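Local coordinates for hypothetical protein Atu0120 (Agrobacterium tumefaciens, PDB 2I6H) that is of unknown function but belongs to the DUF924 family of bacterial proteins, folds as a mainly helical chain and carries bound calcium ions in this crystal, at residues A[24-29]-A[76-81]; A[85-90]-A[113-118]. All blocks are in the same frame, centred on the assembly; numbering follows the deposited sequence. Where two conformers were deposited one is given.

Interaction 1 of 2, residues A[24-29]-A[76-81]; sequences KNDTAA and WLEGAE. With CA (calcium ion), chain C.
Asp26 and Glu78 meet through two different torsions: CG of Asp26 sits between its own backbone N and carbonyl carbon (chi1 65°), while CG of Glu78 is anti to the backbone N (chi1 -178°) and the rest of that chain runs out straight. The two carboxylates end up stacked, their planes 25° apart. Asp26 OD1 lies 3.2 Å from Glu78 OE1; both are acceptors, and the pair is not a hydrogen bond. A calcium ion and waters mediate instead. Glu78 grips the calcium with both oxygens, OE1 at 2.5 Å and OE2 at 2.4 Å, and one metal-bound water lies so close to Asp26 OD1 that the details of that bond are doubtful. Asp26 stands in the second shell of the metal. A second water accepts from the backbone N of Asp26 and probably donates to Glu78 OE1, 2.8 Å away. At the root of the side chain, Asp26 CB packs 3.5 Å from the N of Gly79, the N-cap residue of helix 80-97.

The other half of the contact belongs to the indole of Trp76. It lies beside the type I turn from Asn25 to Ala28, which is closed by Ala28 N to Asn25 O at 2.9 Å. The CB of Ala28 comes obliquely to the ring, 3.8 Å from Trp76 NE1. The carbonyl O of Asn25 is near NE1 as well, at 3.2 Å, but the angle is poor; the indole N-H goes instead to Met23 O, while Leu30, Ala31 and Ile34 of helix 29-41 pack on the ring. Thus the N-terminal loop is held by a buried indole along its backbone and, at Asp26, by a solvated acidic pair, whose crowding of negative charge is probably eased by the calcium.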
loop_
_atom_site.group_PDB
_atom_site.type_symbol
_atom_site.label_atom_id
_atom_site.label_comp_id
_atom_site.label_asym_id
_atom_site.label_seq_id
_atom_site.Cartn_x
_atom_site.Cartn_y
_atom_site.Cartn_z
ATOM N N LYS A 24 3.874 -11.212 32.340
ATOM C CA LYS A 24 5.285 -10.972 32.028
ATOM C C LYS A 24 5.863 -11.862 30.919
ATOM O O LYS A 24 6.778 -11.468 30.226
ATOM C CB LYS A 24 6.135 -11.058 33.302
ATOM C CG LYS A 24 5.970 -9.839 34.214
ATOM C CD LYS A 24 7.046 -9.774 35.309
ATOM C CE LYS A 24 6.823 -8.577 36.224
ATOM N NZ LYS A 24 7.749 -8.559 37.395
ATOM N N ASN A 25 5.334 -13.091 30.774
ATOM C CA ASN A 25 5.935 -14.060 29.848
ATOM C C ASN A 25 5.306 -14.065 28.471
ATOM O O ASN A 25 4.181 -13.540 28.277
ATOM C CB ASN A 25 5.865 -15.480 30.435
ATOM C CG ASN A 25 6.140 -15.511 31.945
ATOM O OD1 ASN A 25 7.249 -15.207 32.368
ATOM N ND2 ASN A 25 5.127 -15.872 32.744
ATOM N N ASP A 26 6.031 -14.620 27.500
ATOM C CA ASP A 26 5.476 -14.745 26.140
ATOM C C ASP A 26 4.141 -15.500 26.081
ATOM O O ASP A 26 3.381 -15.387 25.086
ATOM C CB ASP A 26 6.481 -15.417 25.228
ATOM C CG ASP A 26 6.775 -16.859 25.630
ATOM O OD1 ASP A 26 7.190 -17.076 26.764
ATOM O OD2 ASP A 26 6.651 -17.767 24.794
ATOM N N THR A 27 3.864 -16.283 27.134
ATOM C CA THR A 27 2.589 -17.034 27.226
ATOM C C THR A 27 1.405 -16.204 27.754
ATOM O O THR A 27 0.283 -16.760 27.955
ATOM C CB THR A 27 2.740 -18.228 28.167
ATOM O OG1 THR A 27 3.229 -17.763 29.432
ATOM C CG2 THR A 27 3.685 -19.321 27.569
ATOM N N ALA A 28 1.645 -14.904 27.998
ATOM C CA ALA A 28 0.619 -14.010 28.564
ATOM C C ALA A 28 -0.674 -13.994 27.735
ATOM O O ALA A 28 -0.638 -13.840 26.487
ATOM C CB ALA A 28 1.171 -12.574 28.693
ATOM N N ALA A 29 -1.810 -14.077 28.421
ATOM C CA ALA A 29 -3.088 -13.825 27.751
ATOM C C ALA A 29 -3.119 -12.449 27.099
ATOM O O ALA A 29 -3.655 -12.305 26.000
ATOM C CB ALA A 29 -4.227 -13.975 28.736
ATOM N N TRP A 76 8.297 -10.970 26.481
ATOM C CA TRP A 76 7.519 -11.259 25.260
ATOM C C TRP A 76 8.415 -11.518 24.051
ATOM O O TRP A 76 7.973 -12.069 23.032
ATOM C CB TRP A 76 6.516 -10.120 24.966
ATOM C CG TRP A 76 5.385 -10.057 25.956
ATOM C CD1 TRP A 76 5.301 -10.705 27.180
ATOM C CD2 TRP A 76 4.187 -9.288 25.826
ATOM N NE1 TRP A 76 4.109 -10.362 27.821
ATOM C CE2 TRP A 76 3.405 -9.503 27.007
ATOM C CE3 TRP A 76 3.690 -8.433 24.836
ATOM C CZ2 TRP A 76 2.161 -8.889 27.204
ATOM C CZ3 TRP A 76 2.423 -7.822 25.045
ATOM C CH2 TRP A 76 1.683 -8.068 26.214
ATOM N N LEU A 77 9.680 -11.108 24.152
ATOM C CA LEU A 77 10.633 -11.434 23.080
ATOM C C LEU A 77 10.793 -12.960 22.901
ATOM O O LEU A 77 11.275 -13.418 21.864
ATOM C CB LEU A 77 11.996 -10.777 23.343
ATOM C CG LEU A 77 12.015 -9.245 23.108
ATOM C CD1 LEU A 77 13.329 -8.666 23.669
ATOM C CD2 LEU A 77 11.799 -8.873 21.586
ATOM N N GLU A 78 10.393 -13.739 23.913
ATOM C CA GLU A 78 10.529 -15.203 23.799
ATOM C C GLU A 78 9.619 -15.838 22.712
ATOM O O GLU A 78 9.959 -16.915 22.162
ATOM C CB GLU A 78 10.284 -15.848 25.172
ATOM C CG GLU A 78 10.457 -17.340 25.128
ATOM C CD GLU A 78 10.300 -18.024 26.505
ATOM O OE1 GLU A 78 10.259 -17.365 27.561
ATOM O OE2 GLU A 78 10.217 -19.276 26.500
ATOM N N GLY A 79 8.474 -15.201 22.420
ATOM C CA GLY A 79 7.454 -15.767 21.502
ATOM C C GLY A 79 7.304 -14.914 20.242
ATOM O O GLY A 79 7.485 -13.692 20.295
ATOM N N ALA A 80 6.978 -15.544 19.120
ATOM C CA ALA A 80 6.818 -14.792 17.883
ATOM C C ALA A 80 5.608 -13.861 17.946
ATOM O O ALA A 80 5.742 -12.655 17.657
ATOM C CB ALA A 80 6.728 -15.738 16.642
ATOM N N GLU A 81 4.422 -14.390 18.289
ATOM C CA GLU A 81 3.249 -13.508 18.340
ATOM C C GLU A 81 3.304 -12.506 19.501
ATOM O O GLU A 81 2.837 -11.396 19.373
ATOM C CB GLU A 81 1.934 -14.293 18.332
ATOM C CG GLU A 81 1.757 -15.023 16.969
ATOM C CD GLU A 81 0.308 -15.438 16.663
ATOM O OE1 GLU A 81 -0.424 -15.714 17.627
ATOM O OE2 GLU A 81 -0.083 -15.448 15.464
HETATM CA CA CA C . 9.843 -19.476 28.899
HETATM O O HOH W 1 8.878 -15.091 28.339
HETATM O O HOH W 2 7.461 -18.963 28.414
#

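Interaction 2 of 2, residues A[85-90]-A[113-118]; sequences ALMLLL and FFADEA
Phe114 O accepts the backbone N-H of Ala118 at 2.8 Å, one of the regular bonds of helix 108-120, and the side chain of the same Phe114 is the piece that this helix presents to Leu86, Met87 and Leu90. The pair is an antiparallel helical hairpin: helices 80-97 and 108-120 follow one another in the chain, and their axes here run at 164° with a closest approach of 10.0 Å. Packing successive helices back to back in this manner is consistent with the TPR-like all-helical architecture assigned to DUF924 proteins.

Leu86 and Leu90, one turn apart, reach the ring from different directions. The CD1 methyl of Leu86 stands over one face in a CH-pi contact, 4.2 Å from the centroid of the Phe114 ring and 25° off its normal, displaced toward the rim. Leu90 comes in near the ring plane instead, pushing its own CD1 against the edge, 3.5 Å from Phe114 CD2. With one methyl above and one at the edge, CD2 and CE2 form the side of the ring turned to helix 80-97, while Asp74 touches the Phe114 side chain from the loop before that helix.

Met87, deposited as selenomethionine, deals with the base of the phenylalanine rather than its ring. Bends at chi2 (-61°) and chi3 carry its end across to helix 108-120, against an alanine: SE rests 3.7 Å from Ala115 CB. Pro138 of helix 137-140 touches both Met87 and Ala115, so a third helix closes over this flank of the buried interface. The terminal methyl lies in the angle between side chain and backbone, with Met87 CE 3.6 Å from Phe114 CB and equally 3.6 Å from Ala115 N.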
loop_
_atom_site.group_PDB
_atom_site.type_symbol
_atom_site.label_atom_id
_atom_site.label_comp_id
_atom_site.label_asym_id
_atom_site.label_seq_id
_atom_site.Cartn_x
_atom_site.Cartn_y
_atom_site.Cartn_z
ATOM N N ALA A 85 3.046 -8.502 19.323
ATOM C CA ALA A 85 2.333 -7.639 20.259
ATOM C C ALA A 85 3.200 -6.449 20.709
ATOM O O ALA A 85 2.684 -5.324 20.818
ATOM C CB ALA A 85 1.834 -8.432 21.478
ATOM N N LEU A 86 4.478 -6.702 21.013
ATOM C CA LEU A 86 5.405 -5.599 21.342
ATOM C C LEU A 86 5.463 -4.542 20.217
ATOM O O LEU A 86 5.441 -3.336 20.504
ATOM C CB LEU A 86 6.805 -6.114 21.644
ATOM C CG LEU A 86 6.968 -6.896 22.957
ATOM C CD1 LEU A 86 8.420 -7.378 23.062
ATOM C CD2 LEU A 86 6.571 -6.004 24.197
HETATM N N MSE A 87 5.541 -4.989 18.965
HETATM C CA MSE A 87 5.604 -4.071 17.824
HETATM C C MSE A 87 4.326 -3.215 17.805
HETATM O O MSE A 87 4.370 -1.983 17.618
HETATM C CB MSE A 87 5.658 -4.838 16.491
HETATM C CG MSE A 87 6.769 -5.790 16.313
HETATM SE SE MSE A 87 8.534 -4.850 16.395
HETATM C CE MSE A 87 8.966 -5.279 18.212
ATOM N N LEU A 88 3.192 -3.872 18.022
ATOM C CA LEU A 88 1.881 -3.213 17.960
ATOM C C LEU A 88 1.762 -2.201 19.083
ATOM O O LEU A 88 1.255 -1.078 18.885
ATOM C CB LEU A 88 0.777 -4.253 18.029
ATOM C CG LEU A 88 0.782 -5.196 16.830
ATOM C CD1 LEU A 88 -0.364 -6.207 17.044
ATOM C CD2 LEU A 88 0.644 -4.464 15.489
ATOM N N LEU A 89 2.273 -2.546 20.259
ATOM C CA LEU A 89 2.245 -1.580 21.377
ATOM C C LEU A 89 3.225 -0.397 21.247
ATOM O O LEU A 89 2.919 0.729 21.702
ATOM C CB LEU A 89 2.577 -2.311 22.661
ATOM C CG LEU A 89 1.503 -3.309 23.124
ATOM C CD1 LEU A 89 2.042 -4.021 24.347
ATOM C CD2 LEU A 89 0.157 -2.542 23.464
ATOM N N LEU A 90 4.406 -0.649 20.665
ATOM C CA LEU A 90 5.497 0.343 20.731
ATOM C C LEU A 90 5.723 1.131 19.443
ATOM O O LEU A 90 6.298 2.233 19.484
ATOM C CB LEU A 90 6.806 -0.289 21.200
ATOM C CG LEU A 90 6.738 -0.865 22.625
ATOM C CD1 LEU A 90 7.977 -1.658 22.894
ATOM C CD2 LEU A 90 6.543 0.279 23.680
ATOM N N PHE A 113 14.742 -1.495 18.763
ATOM C CA PHE A 113 15.625 -2.376 19.520
ATOM C C PHE A 113 14.950 -3.766 19.606
ATOM O O PHE A 113 15.578 -4.830 19.340
ATOM C CB PHE A 113 15.824 -1.785 20.929
ATOM C CG PHE A 113 16.535 -2.703 21.863
ATOM C CD1 PHE A 113 17.901 -2.955 21.704
ATOM C CD2 PHE A 113 15.842 -3.376 22.847
ATOM C CE1 PHE A 113 18.574 -3.851 22.586
ATOM C CE2 PHE A 113 16.490 -4.262 23.728
ATOM C CZ PHE A 113 17.864 -4.508 23.583
ATOM N N PHE A 114 13.660 -3.766 19.947
ATOM C CA PHE A 114 12.922 -5.016 19.989
ATOM C C PHE A 114 12.721 -5.664 18.621
ATOM O O PHE A 114 12.784 -6.893 18.522
ATOM C CB PHE A 114 11.568 -4.821 20.635
ATOM C CG PHE A 114 11.602 -4.706 22.161
ATOM C CD1 PHE A 114 12.660 -5.161 22.948
ATOM C CD2 PHE A 114 10.501 -4.136 22.795
ATOM C CE1 PHE A 114 12.605 -5.017 24.408
ATOM C CE2 PHE A 114 10.433 -4.018 24.208
ATOM C CZ PHE A 114 11.482 -4.492 25.004
ATOM N N ALA A 115 12.475 -4.862 17.577
ATOM C CA ALA A 115 12.318 -5.419 16.203
ATOM C C ALA A 115 13.594 -6.182 15.797
ATOM O O ALA A 115 13.539 -7.324 15.320
ATOM C CB ALA A 115 12.011 -4.323 15.168
ATOM N N ASP A 116 14.732 -5.544 16.026
ATOM C CA ASP A 116 16.035 -6.187 15.767
ATOM C C ASP A 116 16.157 -7.556 16.483
ATOM O O ASP A 116 16.537 -8.595 15.870
ATOM C CB ASP A 116 17.163 -5.257 16.233
ATOM C CG ASP A 116 18.561 -5.901 16.035
ATOM O OD1 ASP A 116 18.991 -6.106 14.869
ATOM O OD2 ASP A 116 19.179 -6.254 17.070
ATOM N N GLU A 117 15.821 -7.557 17.766
ATOM C CA GLU A 117 15.906 -8.779 18.575
ATOM C C GLU A 117 14.928 -9.860 18.074
ATOM O O GLU A 117 15.290 -11.038 17.966
ATOM C CB GLU A 117 15.707 -8.492 20.068
ATOM C CG GLU A 117 15.860 -9.756 20.943
ATOM C CD GLU A 117 17.205 -10.509 20.756
ATOM O OE1 GLU A 117 18.227 -9.895 20.330
ATOM O OE2 GLU A 117 17.204 -11.733 21.051
ATOM N N ALA A 118 13.714 -9.446 17.734
ATOM C CA ALA A 118 12.695 -10.366 17.215
ATOM C C ALA A 118 13.133 -10.993 15.896
ATOM O O ALA A 118 12.963 -12.202 15.698
ATOM C CB ALA A 118 11.326 -9.624 17.068
#

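Overall arrangement
From the N terminus, residues 24-29 lead into helix 29-41; the chain then runs through helices 43-46 and 51-69 before segment 76-81 returns to the starting loop, and interaction 1 closes that first long excursion. Helix 80-97 follows at once, and after it helix 108-120 doubles back, so that interaction 2 closes a second, shorter loop. The two loops come in series, neither enclosing nor crossing the other, and their centres are about 11 Å apart. They also touch: Trp76 packs on Ala85 and Leu86, and Leu77 on Phe114 and Glu117. The peripheral calcium-bearing corner is thereby joined, through helix 80-97, to the buried helical core.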